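Long-range contacts in pyruvate kinase (Toxoplasma gondii, PDB 3GG8), which catalyses the last step of glycolysis, passing the phosphoryl group of phosphoenolpyruvate to ADP to give pyruvate and ATP: residues R39-M44 and M62-L67; D52-M57 and Q82-A87; R95-L100 and C222-A227; I310-M315 and C343-G348; M319-R324 and N352-V357. One frame throughout, in Å; residues are numbered along the deposited sequence.

Contact 1 (R39-M44 and M62-L67)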
# COMPACT_ATOMS: atom_id res chain seq x y z
N ARG C 39 -23.85 -4.38 -19.80
CA ARG C 39 -25.19 -4.82 -20.22
C ARG C 39 -25.87 -3.76 -21.11
O ARG C 39 -25.67 -2.56 -20.91
CB ARG C 39 -26.06 -5.00 -18.98
CG ARG C 39 -26.08 -6.36 -18.34
CD ARG C 39 -24.78 -7.08 -18.31
NE ARG C 39 -24.51 -7.91 -19.49
CZ ARG C 39 -25.14 -9.04 -19.80
NH1 ARG C 39 -24.76 -9.70 -20.88
NH2 ARG C 39 -26.14 -9.52 -19.07
N ILE C 40 -26.67 -4.19 -22.08
CA ILE C 40 -27.26 -3.22 -23.03
C ILE C 40 -28.78 -3.19 -22.91
O ILE C 40 -29.44 -4.24 -23.00
CB ILE C 40 -26.82 -3.49 -24.49
CG1 ILE C 40 -25.29 -3.33 -24.63
CG2 ILE C 40 -27.55 -2.58 -25.46
CD1 ILE C 40 -24.73 -3.78 -25.96
N VAL C 41 -29.32 -1.99 -22.66
CA VAL C 41 -30.77 -1.78 -22.59
C VAL C 41 -31.27 -1.14 -23.90
O VAL C 41 -30.72 -0.13 -24.37
CB VAL C 41 -31.17 -0.91 -21.37
CG1 VAL C 41 -32.70 -0.77 -21.27
CG2 VAL C 41 -30.57 -1.48 -20.06
N CYS C 42 -32.31 -1.76 -24.47
CA CYS C 42 -32.91 -1.30 -25.74
C CYS C 42 -34.37 -0.95 -25.55
O CYS C 42 -35.15 -1.71 -24.95
CB CYS C 42 -32.79 -2.38 -26.81
SG CYS C 42 -31.07 -2.78 -27.21
N THR C 43 -34.73 0.23 -26.05
CA THR C 43 -36.10 0.73 -26.00
C THR C 43 -36.87 0.17 -27.20
O THR C 43 -36.42 0.27 -28.35
CB THR C 43 -36.13 2.27 -26.00
OG1 THR C 43 -35.41 2.74 -24.87
CG2 THR C 43 -37.56 2.82 -25.92
N MET C 44 -38.02 -0.44 -26.90
CA MET C 44 -38.91 -0.99 -27.90
C MET C 44 -39.61 0.14 -28.64
O MET C 44 -39.86 1.19 -28.07
CB MET C 44 -39.97 -1.84 -27.19
CG MET C 44 -39.37 -2.96 -26.37
SD MET C 44 -38.51 -4.18 -27.41
CE MET C 44 -36.84 -3.52 -27.60
N MET C 62 -28.56 -7.28 -27.04
CA MET C 62 -29.68 -6.81 -26.21
C MET C 62 -29.91 -7.73 -25.01
O MET C 62 -30.05 -8.93 -25.18
CB MET C 62 -30.98 -6.70 -27.04
CG MET C 62 -32.24 -6.41 -26.21
SD MET C 62 -33.63 -5.92 -27.24
CE MET C 62 -34.17 -7.51 -27.91
N ASN C 63 -29.94 -7.16 -23.79
CA ASN C 63 -30.22 -7.91 -22.57
C ASN C 63 -31.50 -7.46 -21.89
O ASN C 63 -32.12 -8.22 -21.14
CB ASN C 63 -29.06 -7.77 -21.57
CG ASN C 63 -27.71 -8.03 -22.20
OD1 ASN C 63 -26.86 -7.13 -22.23
ND2 ASN C 63 -27.48 -9.26 -22.68
N VAL C 64 -31.89 -6.21 -22.13
CA VAL C 64 -33.07 -5.65 -21.47
C VAL C 64 -33.92 -4.90 -22.49
O VAL C 64 -33.38 -4.17 -23.34
CB VAL C 64 -32.69 -4.67 -20.32
CG1 VAL C 64 -33.94 -4.11 -19.61
CG2 VAL C 64 -31.71 -5.35 -19.29
N CYS C 65 -35.24 -5.10 -22.39
CA CYS C 65 -36.24 -4.40 -23.19
C CYS C 65 -37.01 -3.35 -22.38
O CYS C 65 -37.80 -3.70 -21.49
CB CYS C 65 -37.24 -5.40 -23.78
SG CYS C 65 -36.44 -6.67 -24.77
N ARG C 66 -36.79 -2.09 -22.74
CA ARG C 66 -37.47 -0.94 -22.17
C ARG C 66 -38.76 -0.62 -22.92
O ARG C 66 -38.75 -0.38 -24.13
CB ARG C 66 -36.56 0.28 -22.22
CG ARG C 66 -37.26 1.60 -21.86
CD ARG C 66 -36.21 2.68 -21.64
NE ARG C 66 -36.76 3.99 -21.30
CZ ARG C 66 -36.99 4.96 -22.19
NH1 ARG C 66 -36.71 4.77 -23.47
NH2 ARG C 66 -37.48 6.13 -21.78
N LEU C 67 -39.88 -0.63 -22.19
CA LEU C 67 -41.15 -0.14 -22.68
C LEU C 67 -41.34 1.28 -22.16
O LEU C 67 -41.53 1.50 -20.96
CB LEU C 67 -42.27 -1.02 -22.15
CG LEU C 67 -42.18 -2.54 -22.27
CD1 LEU C 67 -43.33 -3.18 -21.50
CD2 LEU C 67 -42.16 -2.97 -23.74

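Contact 2 (D52-M57 and Q82-A87)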
# COMPACT_ATOMS: atom_id res chain seq x y z
N ASP C 52 -38.39 -10.62 -36.07
CA ASP C 52 -37.14 -10.84 -36.78
C ASP C 52 -36.02 -9.88 -36.32
O ASP C 52 -34.89 -10.31 -36.12
CB ASP C 52 -37.35 -10.74 -38.29
CG ASP C 52 -36.07 -10.96 -39.06
OD1 ASP C 52 -35.51 -9.96 -39.59
OD2 ASP C 52 -35.59 -12.12 -39.11
N THR C 53 -36.35 -8.60 -36.14
CA THR C 53 -35.33 -7.65 -35.72
C THR C 53 -35.05 -7.74 -34.22
O THR C 53 -33.94 -7.46 -33.77
CB THR C 53 -35.56 -6.18 -36.24
OG1 THR C 53 -36.05 -5.35 -35.19
CG2 THR C 53 -36.51 -6.12 -37.42
N LEU C 54 -36.05 -8.14 -33.43
CA LEU C 54 -35.82 -8.39 -32.01
C LEU C 54 -34.81 -9.54 -31.83
O LEU C 54 -33.89 -9.44 -31.00
CB LEU C 54 -37.12 -8.69 -31.28
CG LEU C 54 -38.10 -7.53 -31.08
CD1 LEU C 54 -39.39 -8.06 -30.46
CD2 LEU C 54 -37.49 -6.37 -30.26
N VAL C 55 -34.99 -10.61 -32.59
CA VAL C 55 -34.05 -11.72 -32.59
C VAL C 55 -32.64 -11.26 -32.97
O VAL C 55 -31.67 -11.57 -32.26
CB VAL C 55 -34.54 -12.87 -33.49
CG1 VAL C 55 -33.41 -13.86 -33.75
CG2 VAL C 55 -35.72 -13.56 -32.86
N LYS C 56 -32.53 -10.51 -34.07
CA LYS C 56 -31.24 -9.94 -34.50
C LYS C 56 -30.62 -9.04 -33.43
O LYS C 56 -29.41 -8.94 -33.33
CB LYS C 56 -31.41 -9.15 -35.80
CG LYS C 56 -31.60 -10.02 -37.02
CD LYS C 56 -31.80 -9.20 -38.28
CE LYS C 56 -32.15 -10.10 -39.44
NZ LYS C 56 -32.22 -9.35 -40.71
N MET C 57 -31.47 -8.41 -32.64
CA MET C 57 -31.01 -7.56 -31.54
C MET C 57 -30.52 -8.37 -30.36
O MET C 57 -29.56 -7.97 -29.72
CB MET C 57 -32.10 -6.58 -31.13
CG MET C 57 -32.20 -5.44 -32.11
SD MET C 57 -33.68 -4.48 -31.92
CE MET C 57 -33.38 -3.61 -30.39
N GLN C 82 -45.73 -9.49 -26.43
CA GLN C 82 -46.01 -10.73 -27.16
C GLN C 82 -44.88 -11.05 -28.16
O GLN C 82 -44.50 -12.21 -28.35
CB GLN C 82 -47.37 -10.63 -27.87
CG GLN C 82 -48.58 -10.82 -26.93
CD GLN C 82 -49.90 -10.20 -27.43
OE1 GLN C 82 -50.17 -10.11 -28.64
NE2 GLN C 82 -50.74 -9.80 -26.49
N ASN C 83 -44.37 -9.99 -28.79
CA ASN C 83 -43.28 -10.09 -29.75
C ASN C 83 -41.93 -10.41 -29.08
O ASN C 83 -41.12 -11.13 -29.65
CB ASN C 83 -43.15 -8.79 -30.56
CG ASN C 83 -44.31 -8.56 -31.52
OD1 ASN C 83 -44.93 -9.50 -32.02
ND2 ASN C 83 -44.60 -7.29 -31.78
N ILE C 84 -41.68 -9.85 -27.90
CA ILE C 84 -40.51 -10.20 -27.10
C ILE C 84 -40.57 -11.70 -26.81
O ILE C 84 -39.59 -12.42 -26.99
CB ILE C 84 -40.47 -9.44 -25.72
CG1 ILE C 84 -40.61 -7.92 -25.87
CG2 ILE C 84 -39.23 -9.83 -24.88
CD1 ILE C 84 -39.51 -7.23 -26.50
N GLN C 85 -41.74 -12.16 -26.36
CA GLN C 85 -41.92 -13.56 -25.98
C GLN C 85 -41.69 -14.51 -27.17
O GLN C 85 -41.19 -15.61 -26.99
CB GLN C 85 -43.30 -13.78 -25.35
CG GLN C 85 -43.45 -13.11 -23.98
CD GLN C 85 -44.88 -13.12 -23.45
OE1 GLN C 85 -45.85 -13.33 -24.20
NE2 GLN C 85 -45.02 -12.87 -22.15
N GLU C 86 -42.05 -14.06 -28.37
CA GLU C 86 -41.83 -14.83 -29.58
C GLU C 86 -40.36 -14.87 -29.97
O GLU C 86 -39.84 -15.92 -30.33
CB GLU C 86 -42.68 -14.32 -30.74
CG GLU C 86 -44.16 -14.71 -30.66
CD GLU C 86 -44.36 -16.22 -30.49
OE1 GLU C 86 -45.19 -16.61 -29.63
OE2 GLU C 86 -43.70 -17.00 -31.20
N ALA C 87 -39.69 -13.71 -29.91
CA ALA C 87 -38.25 -13.64 -30.14
C ALA C 87 -37.48 -14.61 -29.23
O ALA C 87 -36.58 -15.32 -29.67
CB ALA C 87 -37.75 -12.21 -29.95

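Contact 3 (R95-L100 and C222-A227)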
# COMPACT_ATOMS: atom_id res chain seq x y z
N ARG C 95 -32.60 -14.65 -21.72
CA ARG C 95 -33.58 -14.38 -20.67
C ARG C 95 -33.69 -12.88 -20.48
O ARG C 95 -33.39 -12.35 -19.41
CB ARG C 95 -33.20 -15.07 -19.37
CG ARG C 95 -33.15 -16.58 -19.49
CD ARG C 95 -34.52 -17.14 -19.83
NE ARG C 95 -34.54 -18.60 -19.80
CZ ARG C 95 -34.54 -19.31 -18.68
NH1 ARG C 95 -34.50 -18.69 -17.50
NH2 ARG C 95 -34.56 -20.63 -18.73
N LEU C 96 -34.12 -12.22 -21.55
CA LEU C 96 -34.27 -10.78 -21.61
C LEU C 96 -35.16 -10.29 -20.48
O LEU C 96 -36.21 -10.87 -20.21
CB LEU C 96 -34.93 -10.40 -22.95
CG LEU C 96 -34.16 -10.63 -24.24
CD1 LEU C 96 -35.11 -10.47 -25.43
CD2 LEU C 96 -33.00 -9.64 -24.35
N ALA C 97 -34.74 -9.21 -19.82
CA ALA C 97 -35.61 -8.60 -18.81
C ALA C 97 -36.45 -7.54 -19.48
O ALA C 97 -36.07 -6.97 -20.51
CB ALA C 97 -34.79 -8.01 -17.68
N ILE C 98 -37.62 -7.29 -18.89
CA ILE C 98 -38.55 -6.27 -19.37
C ILE C 98 -38.66 -5.16 -18.31
O ILE C 98 -38.92 -5.43 -17.14
CB ILE C 98 -39.91 -6.90 -19.73
CG1 ILE C 98 -39.71 -7.95 -20.84
CG2 ILE C 98 -40.91 -5.83 -20.17
CD1 ILE C 98 -40.96 -8.77 -21.15
N LEU C 99 -38.39 -3.93 -18.75
CA LEU C 99 -38.42 -2.74 -17.91
C LEU C 99 -39.57 -1.82 -18.35
O LEU C 99 -39.61 -1.41 -19.51
CB LEU C 99 -37.04 -2.03 -18.02
CG LEU C 99 -36.71 -0.72 -17.27
CD1 LEU C 99 -35.33 -0.78 -16.60
CD2 LEU C 99 -36.76 0.50 -18.18
N LEU C 100 -40.53 -1.54 -17.45
CA LEU C 100 -41.55 -0.51 -17.69
C LEU C 100 -41.00 0.87 -17.26
O LEU C 100 -40.60 1.04 -16.11
CB LEU C 100 -42.82 -0.83 -16.90
CG LEU C 100 -44.14 -0.07 -17.12
CD1 LEU C 100 -45.26 -0.81 -16.42
CD2 LEU C 100 -44.09 1.37 -16.61
N CYS C 222 -43.36 -7.68 -16.29
CA CYS C 222 -42.25 -6.72 -16.25
C CYS C 222 -41.40 -7.04 -15.01
O CYS C 222 -41.94 -7.37 -13.95
CB CYS C 222 -42.76 -5.29 -16.21
SG CYS C 222 -43.68 -4.84 -17.68
N ASN C 223 -40.08 -6.97 -15.17
CA ASN C 223 -39.16 -7.31 -14.08
C ASN C 223 -38.67 -6.07 -13.34
O ASN C 223 -38.27 -6.15 -12.19
CB ASN C 223 -37.97 -8.13 -14.58
CG ASN C 223 -38.38 -9.23 -15.53
OD1 ASN C 223 -38.20 -9.11 -16.75
ND2 ASN C 223 -38.97 -10.30 -15.00
N PHE C 224 -38.70 -4.93 -14.03
CA PHE C 224 -38.30 -3.67 -13.45
C PHE C 224 -39.33 -2.59 -13.73
O PHE C 224 -39.97 -2.60 -14.78
CB PHE C 224 -36.96 -3.19 -14.05
CG PHE C 224 -35.78 -4.07 -13.75
CD1 PHE C 224 -34.97 -3.82 -12.63
CD2 PHE C 224 -35.41 -5.09 -14.63
CE1 PHE C 224 -33.84 -4.61 -12.36
CE2 PHE C 224 -34.28 -5.89 -14.37
CZ PHE C 224 -33.49 -5.64 -13.23
N ILE C 225 -39.45 -1.64 -12.80
CA ILE C 225 -40.07 -0.35 -13.07
C ILE C 225 -38.97 0.72 -13.04
O ILE C 225 -38.23 0.83 -12.07
CB ILE C 225 -41.17 0.02 -12.04
CG1 ILE C 225 -42.19 -1.12 -11.82
CG2 ILE C 225 -41.86 1.33 -12.42
CD1 ILE C 225 -43.12 -1.46 -12.99
N ALA C 226 -38.85 1.47 -14.13
CA ALA C 226 -38.02 2.66 -14.12
C ALA C 226 -38.99 3.82 -13.95
O ALA C 226 -39.90 3.97 -14.74
CB ALA C 226 -37.23 2.80 -15.43
N ALA C 227 -38.82 4.59 -12.88
CA ALA C 227 -39.79 5.62 -12.53
C ALA C 227 -39.21 6.98 -12.91
O ALA C 227 -38.21 7.41 -12.36
CB ALA C 227 -40.10 5.56 -11.05

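Contact 4 (I310-M315 and C343-G348)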
# COMPACT_ATOMS: atom_id res chain seq x y z
N ILE C 310 -27.79 2.39 -14.68
CA ILE C 310 -27.97 2.56 -16.13
C ILE C 310 -27.67 4.00 -16.57
O ILE C 310 -28.17 4.95 -15.99
CB ILE C 310 -29.40 2.19 -16.58
CG1 ILE C 310 -29.84 0.85 -15.96
CG2 ILE C 310 -29.54 2.21 -18.13
CD1 ILE C 310 -31.34 0.64 -16.05
N THR C 311 -26.83 4.14 -17.59
CA THR C 311 -26.55 5.42 -18.22
C THR C 311 -27.43 5.59 -19.47
O THR C 311 -27.35 4.81 -20.43
CB THR C 311 -25.04 5.52 -18.56
OG1 THR C 311 -24.28 5.29 -17.36
CG2 THR C 311 -24.69 6.89 -19.11
N ALA C 312 -28.27 6.62 -19.44
CA ALA C 312 -29.31 6.79 -20.42
C ALA C 312 -29.28 8.17 -21.07
O ALA C 312 -28.72 9.13 -20.51
CB ALA C 312 -30.68 6.53 -19.77
N THR C 313 -29.87 8.24 -22.27
CA THR C 313 -30.10 9.46 -23.04
C THR C 313 -28.83 9.99 -23.66
O THR C 313 -27.73 9.80 -23.12
CB THR C 313 -30.80 10.61 -22.26
OG1 THR C 313 -29.82 11.33 -21.50
CG2 THR C 313 -31.90 10.09 -21.34
N GLN C 314 -29.00 10.65 -24.80
CA GLN C 314 -27.91 11.25 -25.53
C GLN C 314 -26.69 10.33 -25.63
O GLN C 314 -25.56 10.77 -25.36
CB GLN C 314 -27.54 12.58 -24.90
CG GLN C 314 -28.74 13.47 -24.62
CD GLN C 314 -28.32 14.84 -24.16
OE1 GLN C 314 -27.35 14.99 -23.40
NE2 GLN C 314 -29.03 15.85 -24.62
N MET C 315 -26.93 9.08 -26.02
CA MET C 315 -25.88 8.06 -26.13
C MET C 315 -25.30 7.95 -27.54
O MET C 315 -24.18 8.39 -27.79
CB MET C 315 -26.41 6.71 -25.63
CG MET C 315 -26.73 6.71 -24.13
SD MET C 315 -25.25 6.79 -23.08
CE MET C 315 -24.91 5.04 -22.98
N CYS C 343 -25.05 -0.75 -17.03
CA CYS C 343 -25.79 -0.73 -18.29
C CYS C 343 -25.60 0.56 -19.08
O CYS C 343 -25.41 1.65 -18.51
CB CYS C 343 -27.29 -0.93 -18.07
SG CYS C 343 -27.76 -2.37 -17.09
N VAL C 344 -25.67 0.42 -20.40
CA VAL C 344 -25.78 1.53 -21.32
C VAL C 344 -27.12 1.37 -22.05
O VAL C 344 -27.55 0.25 -22.35
CB VAL C 344 -24.57 1.60 -22.29
CG1 VAL C 344 -23.35 2.18 -21.57
CG2 VAL C 344 -24.25 0.21 -22.86
N MET C 345 -27.81 2.49 -22.31
CA MET C 345 -29.17 2.42 -22.82
C MET C 345 -29.34 3.14 -24.14
O MET C 345 -28.84 4.26 -24.32
CB MET C 345 -30.16 2.96 -21.80
CG MET C 345 -31.61 2.78 -22.21
SD MET C 345 -32.69 3.44 -20.94
CE MET C 345 -33.19 4.99 -21.65
N LEU C 346 -30.04 2.46 -25.06
CA LEU C 346 -30.47 3.02 -26.32
C LEU C 346 -31.93 3.43 -26.23
O LEU C 346 -32.79 2.68 -25.68
CB LEU C 346 -30.23 2.04 -27.48
CG LEU C 346 -28.74 1.71 -27.74
CD1 LEU C 346 -28.55 0.51 -28.68
CD2 LEU C 346 -27.91 2.93 -28.21
N SER C 347 -32.22 4.62 -26.73
CA SER C 347 -33.59 5.14 -26.68
C SER C 347 -34.19 5.18 -28.07
O SER C 347 -34.62 4.13 -28.57
CB SER C 347 -33.64 6.50 -25.97
OG SER C 347 -33.32 6.32 -24.60
N GLY C 348 -34.22 6.36 -28.69
CA GLY C 348 -34.75 6.52 -30.05
C GLY C 348 -33.98 5.73 -31.10
O GLY C 348 -34.55 5.34 -32.14
O HOH W 1 -30.48 6.54 -24.41

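Contact 5 (M319-R324 and N352-V357)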
# COMPACT_ATOMS: atom_id res chain seq x y z
N MET C 319 -27.22 7.94 -34.72
CA MET C 319 -27.48 6.65 -35.38
C MET C 319 -28.97 6.37 -35.64
O MET C 319 -29.32 5.38 -36.29
CB MET C 319 -26.84 5.50 -34.60
CG MET C 319 -25.31 5.52 -34.62
SD MET C 319 -24.65 4.00 -33.94
CE MET C 319 -24.75 2.90 -35.35
N ILE C 320 -29.83 7.24 -35.12
CA ILE C 320 -31.23 7.25 -35.53
C ILE C 320 -31.31 7.38 -37.06
O ILE C 320 -32.22 6.84 -37.68
CB ILE C 320 -32.02 8.38 -34.83
CG1 ILE C 320 -32.24 8.03 -33.36
CG2 ILE C 320 -33.37 8.61 -35.53
CD1 ILE C 320 -32.60 9.20 -32.49
N LYS C 321 -30.32 8.07 -37.64
CA LYS C 321 -30.26 8.36 -39.07
C LYS C 321 -28.98 7.90 -39.78
O LYS C 321 -28.92 7.86 -41.00
CB LYS C 321 -30.47 9.87 -39.29
CG LYS C 321 -31.71 10.43 -38.55
CD LYS C 321 -32.99 10.52 -39.41
CE LYS C 321 -33.66 9.15 -39.72
NZ LYS C 321 -33.46 8.68 -41.15
N ASN C 322 -27.94 7.54 -39.02
CA ASN C 322 -26.64 7.19 -39.60
C ASN C 322 -26.17 5.81 -39.15
O ASN C 322 -26.43 5.41 -38.02
CB ASN C 322 -25.61 8.27 -39.25
CG ASN C 322 -26.02 9.67 -39.73
OD1 ASN C 322 -25.87 10.65 -39.01
ND2 ASN C 322 -26.54 9.76 -40.95
N PRO C 323 -25.52 5.04 -40.06
CA PRO C 323 -25.04 3.69 -39.72
C PRO C 323 -23.78 3.66 -38.84
O PRO C 323 -23.34 2.60 -38.40
CB PRO C 323 -24.77 3.04 -41.09
CG PRO C 323 -24.50 4.20 -42.02
CD PRO C 323 -25.25 5.40 -41.47
N ARG C 324 -23.21 4.83 -38.59
CA ARG C 324 -22.06 4.97 -37.72
C ARG C 324 -22.35 6.10 -36.75
O ARG C 324 -23.01 7.05 -37.14
CB ARG C 324 -20.81 5.32 -38.54
CG ARG C 324 -20.40 4.29 -39.58
CD ARG C 324 -19.46 4.88 -40.67
NE ARG C 324 -20.22 5.64 -41.67
CZ ARG C 324 -20.77 5.12 -42.77
NH1 ARG C 324 -20.63 3.83 -43.05
NH2 ARG C 324 -21.45 5.90 -43.59
N ASN C 352 -37.04 4.25 -32.81
CA ASN C 352 -37.43 5.04 -33.96
C ASN C 352 -36.24 5.19 -34.91
O ASN C 352 -36.14 6.18 -35.65
CB ASN C 352 -37.86 6.45 -33.50
CG ASN C 352 -38.89 6.44 -32.39
OD1 ASN C 352 -38.63 6.95 -31.30
ND2 ASN C 352 -40.06 5.89 -32.66
N GLY C 353 -35.31 4.25 -34.90
CA GLY C 353 -34.07 4.43 -35.65
C GLY C 353 -34.08 3.71 -36.98
O GLY C 353 -34.80 2.72 -37.13
N GLU C 354 -33.27 4.18 -37.93
CA GLU C 354 -33.12 3.47 -39.21
C GLU C 354 -32.21 2.24 -39.12
O GLU C 354 -32.23 1.38 -40.00
CB GLU C 354 -32.64 4.41 -40.33
CG GLU C 354 -33.70 5.35 -40.91
CD GLU C 354 -34.92 4.62 -41.47
OE1 GLU C 354 -34.73 3.65 -42.24
OE2 GLU C 354 -36.06 5.02 -41.14
N PHE C 355 -31.41 2.16 -38.05
CA PHE C 355 -30.43 1.08 -37.88
C PHE C 355 -30.47 0.47 -36.47
O PHE C 355 -29.47 0.49 -35.75
CB PHE C 355 -29.02 1.60 -38.22
CG PHE C 355 -28.93 2.27 -39.57
CD1 PHE C 355 -28.74 1.50 -40.74
CD2 PHE C 355 -29.05 3.66 -39.69
CE1 PHE C 355 -28.66 2.12 -42.01
CE2 PHE C 355 -28.96 4.29 -40.95
CZ PHE C 355 -28.77 3.51 -42.11
N PRO C 356 -31.63 -0.09 -36.06
CA PRO C 356 -31.70 -0.60 -34.69
C PRO C 356 -30.65 -1.68 -34.36
O PRO C 356 -30.01 -1.58 -33.31
CB PRO C 356 -33.12 -1.16 -34.56
CG PRO C 356 -33.66 -1.27 -35.95
CD PRO C 356 -32.91 -0.26 -36.78
N VAL C 357 -30.46 -2.69 -35.23
CA VAL C 357 -29.56 -3.79 -34.88
C VAL C 357 -28.10 -3.38 -35.03
O VAL C 357 -27.28 -3.72 -34.17
CB VAL C 357 -29.90 -5.19 -35.54
CG1 VAL C 357 -31.24 -5.18 -36.24
CG2 VAL C 357 -28.79 -5.65 -36.46
O HOH W 2 -30.94 3.47 -35.49

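Contact 1 (R39-M44 and M62-L67)
The guanidinium of Arg39 lies over the side-chain amide of Asn63, the two planes stacked 29° apart, with Asn63 OD1 3.5 Å above the centre of the Arg39 group. Bends at chi2 and chi3 fold the arginine back over the amide. NH1 of Arg39 and ND2 of Asn63 are both donors, so the overlap is a stack and not a bond. What fixes the amide is the backbone: Asn63 OD1 receives the N-H of Ile40 on a lone pair, in the carbonyl plane, at 2.9 Å. Ile40 O in turn takes two donors, Asn63 N and Val64 N. Beyond this point the segments settle into a regular parallel ladder, Cys42 N to Val64 O, Arg66 N to Cys42 O and Met44 N to Arg66 O. These are the first two strands of the (beta/alpha)8 barrel of pyruvate kinase, joined through helix 51-60 as a beta-alpha-beta unit. Val41 and Val64 run alongside each other on one face, CG2 of Val41 3.8 Å from CB of Val64. On the same face the extended chain of Arg66 brings NH1 to Thr43 OG1 at 2.8 Å, in the guanidinium plane; that hydroxyl also bonds Leu346 O, while Arg66 NE pairs with Asp101. Cys42 and Cys65 share the other face, and sulfur gathers beside them: Met62 SD rests 3.7 Å from Cys42 CB, and Met44 SD approaches Cys65 CB under helix 74-90.

Contact 2 (D52-M57 and Q82-A87)
Helices 51-60 and 74-90 meet through Leu54, Val55 and Ala87, their short segments inclined at 57° with the axes 8.9 Å apart at closest approach. The backbones come nearest where Val55 faces Ala87, with 5.2 Å between their CA atoms, a closeness that the small methyl of Ala87 permits. That methyl meets two side chains of the other helix at once: Ala87 CB is 3.8 Å from Leu54 CB and equally far from Val55 CG2. The valine branch that does the touching is the one beside its backbone N, and it lies against Ala87 CA as well, at 3.7 Å. Leu54 reaches further along helix 74-90. Its CG stands anti to the carbonyl carbon (chi1 -70°), and CD1 comes over the backbone of the preceding turn, 3.6 Å from Asn83 O and 3.8 Å from Asn83 CB. The same methyl meets Ile84 CD1 at 4.0 Å; Ile84, whose CB points away from helix 51-60, sends that terminal carbon on to Met44, just past strand 39-43, and to Cys65 of strand 62-68. The two helices are neighbours in the outer layer of the (beta/alpha)8 barrel. Because aliphatic carbons of Leu54 and Val55 meet an alanine, an isoleucine tip and helix backbone, the helices are held here by van der Waals contact and the burial of apolar surface, without directional bonds to fix their angle.

Contact 3 (R95-L100 and C222-A227)
Asn223 and Ile98 are bonded to each other twice over, at the point where the third and fourth strands of the (beta/alpha)8 barrel come together. The side-chain oxygen of Asn223 accepts from Ile98 N at 2.9 Å, in the carbonyl plane, and Asn223 N returns a bond to Ile98 O at 2.8 Å. Ile98 O takes a second donor, Phe224 N, so one carbonyl is gripped by two consecutive amides before the strands run on in parallel register, through Leu100 N to Phe224 O and Ala226 N to Leu100 O. The asparagine can play this part because chi1 of -44° keeps CG beside its own backbone N, turning the amide to the start of strand 97-101. Side chains then fill in on both faces. The Phe224 ring takes the methyl of Ala97 at its edge, CE2 to CB 4.0 Å, while Leu99 CD1 meets Phe224 CB at 3.9 Å. On the other face Cys222 SG touches Ile98 CG2, and Leu100 and Ile225 run alongside each other, Ile225 CD1 against Leu100 CB. Further out, His447 meets the Phe224 ring edge-to-face and Val450 also touches that residue, while Arg251 and Ile253 of the next strand press on it. Across 121 intervening residues, which include the strands of a separate mixed sheet, the chain returns to set Ala226 CB 3.6 Å from Leu99 CD2.

Contact 4 (I310-M315 and C343-G348)
Thr311 N gives its hydrogen to Cys343 O at 3.0 Å and 176°, a nearly straight bond although the donor stands above the carbonyl plane, and Thr311 O takes a weak, bent bond from Met345 N. Past this pair a water links the two segments: it accepts from Thr313 N, donates to Met345 O at 2.8 Å and also bonds Ser347 OG. These are the last two strands of the (beta/alpha)8 barrel, a beta-alpha-beta unit through helix 327-339; strand 343-346 goes on to pair with strand 39-43 and so closes the barrel. On one face Ile310 straddles its neighbours, CG1 3.8 Å from Cys343 CB and CG2 equally close to Met345 CB. Met345 is extended to SD and then turns, setting CE 3.5 Å from Ala312 CB, tighter than usual. Met315, bent at chi2 and chi3, crosses Val344 at about a right angle and puts Met315 CE 3.5 Å from Val344 CB, while Met315 CG lies against Met345 O. Thr313 reaches Arg279 and Gly280, and Gln314 bonds Arg327 of the second subunit. Beyond the two direct backbone bonds, the ends of the segments are linked by a bridging water and by methionine packing, at the C-terminal side where such barrels carry their active sites.

Contact 5 (M319-R324 and N352-V357)
Phe355 turns its ring against Pro323 with CG anti to the carbonyl carbon (chi1 -52°) and the ring swung to chi2 -84°, which lays one face flat under the proline. Pro323 CB stands 4.1 Å from the centroid of the Phe355 ring, only 10° off the normal, a CH-pi contact, and Pro323 CA also lies over the centre. The ring edge faces the backbone of the same loop: Lys321 O is 3.6 Å from Phe355 CE2, and Met319 O is also near the ring plane, beside CD2. One direct hydrogen bond ties the backbones, Glu354 N to Ile320 O at 2.9 Å. A water adds a second link, donating to Met319 O at 2.6 Å and accepting from Phe355 N. Lys321, bent along its whole length, folds back so that NZ comes 3.3 Å from Glu354 CG; Glu354 OE2 is 4.5 Å from Lys321 NZ, beyond a salt bridge, so any attraction is probably modest. The contact thus joins the loop between strand 309-312 and helix 327-339 to the start of helix 356-371, where Phe355 is at the N-cap position; Met319 packs on Ile358, Thr359 and Thr362 of that helix, while Val357 leans on helix 51-60.

How the contacts relate
All five contacts belong to the (beta/alpha)8 barrel and sample its inner wall and outer layer. Contacts 1, 3 and 4 pair strands one with two, three with four and seven with eight; strand 62-68 bonds to strand 97-101, so the three form a continuous arc of wall, contact 1 about 9 Å from each of the others, centre to centre. Contact 2 lies outside this arc, about 12 Å from contact 1 between centres, and contact 5 about 14 Å from contact 4. Along the chain contacts 1 and 2 alternate, contact 3 opens after both have closed, and contacts 4 and 5 alternate in turn. Strand 343-346 pairing with strand 39-43 closes the wall, and helix 356-371 packs on helix 51-60 outside it.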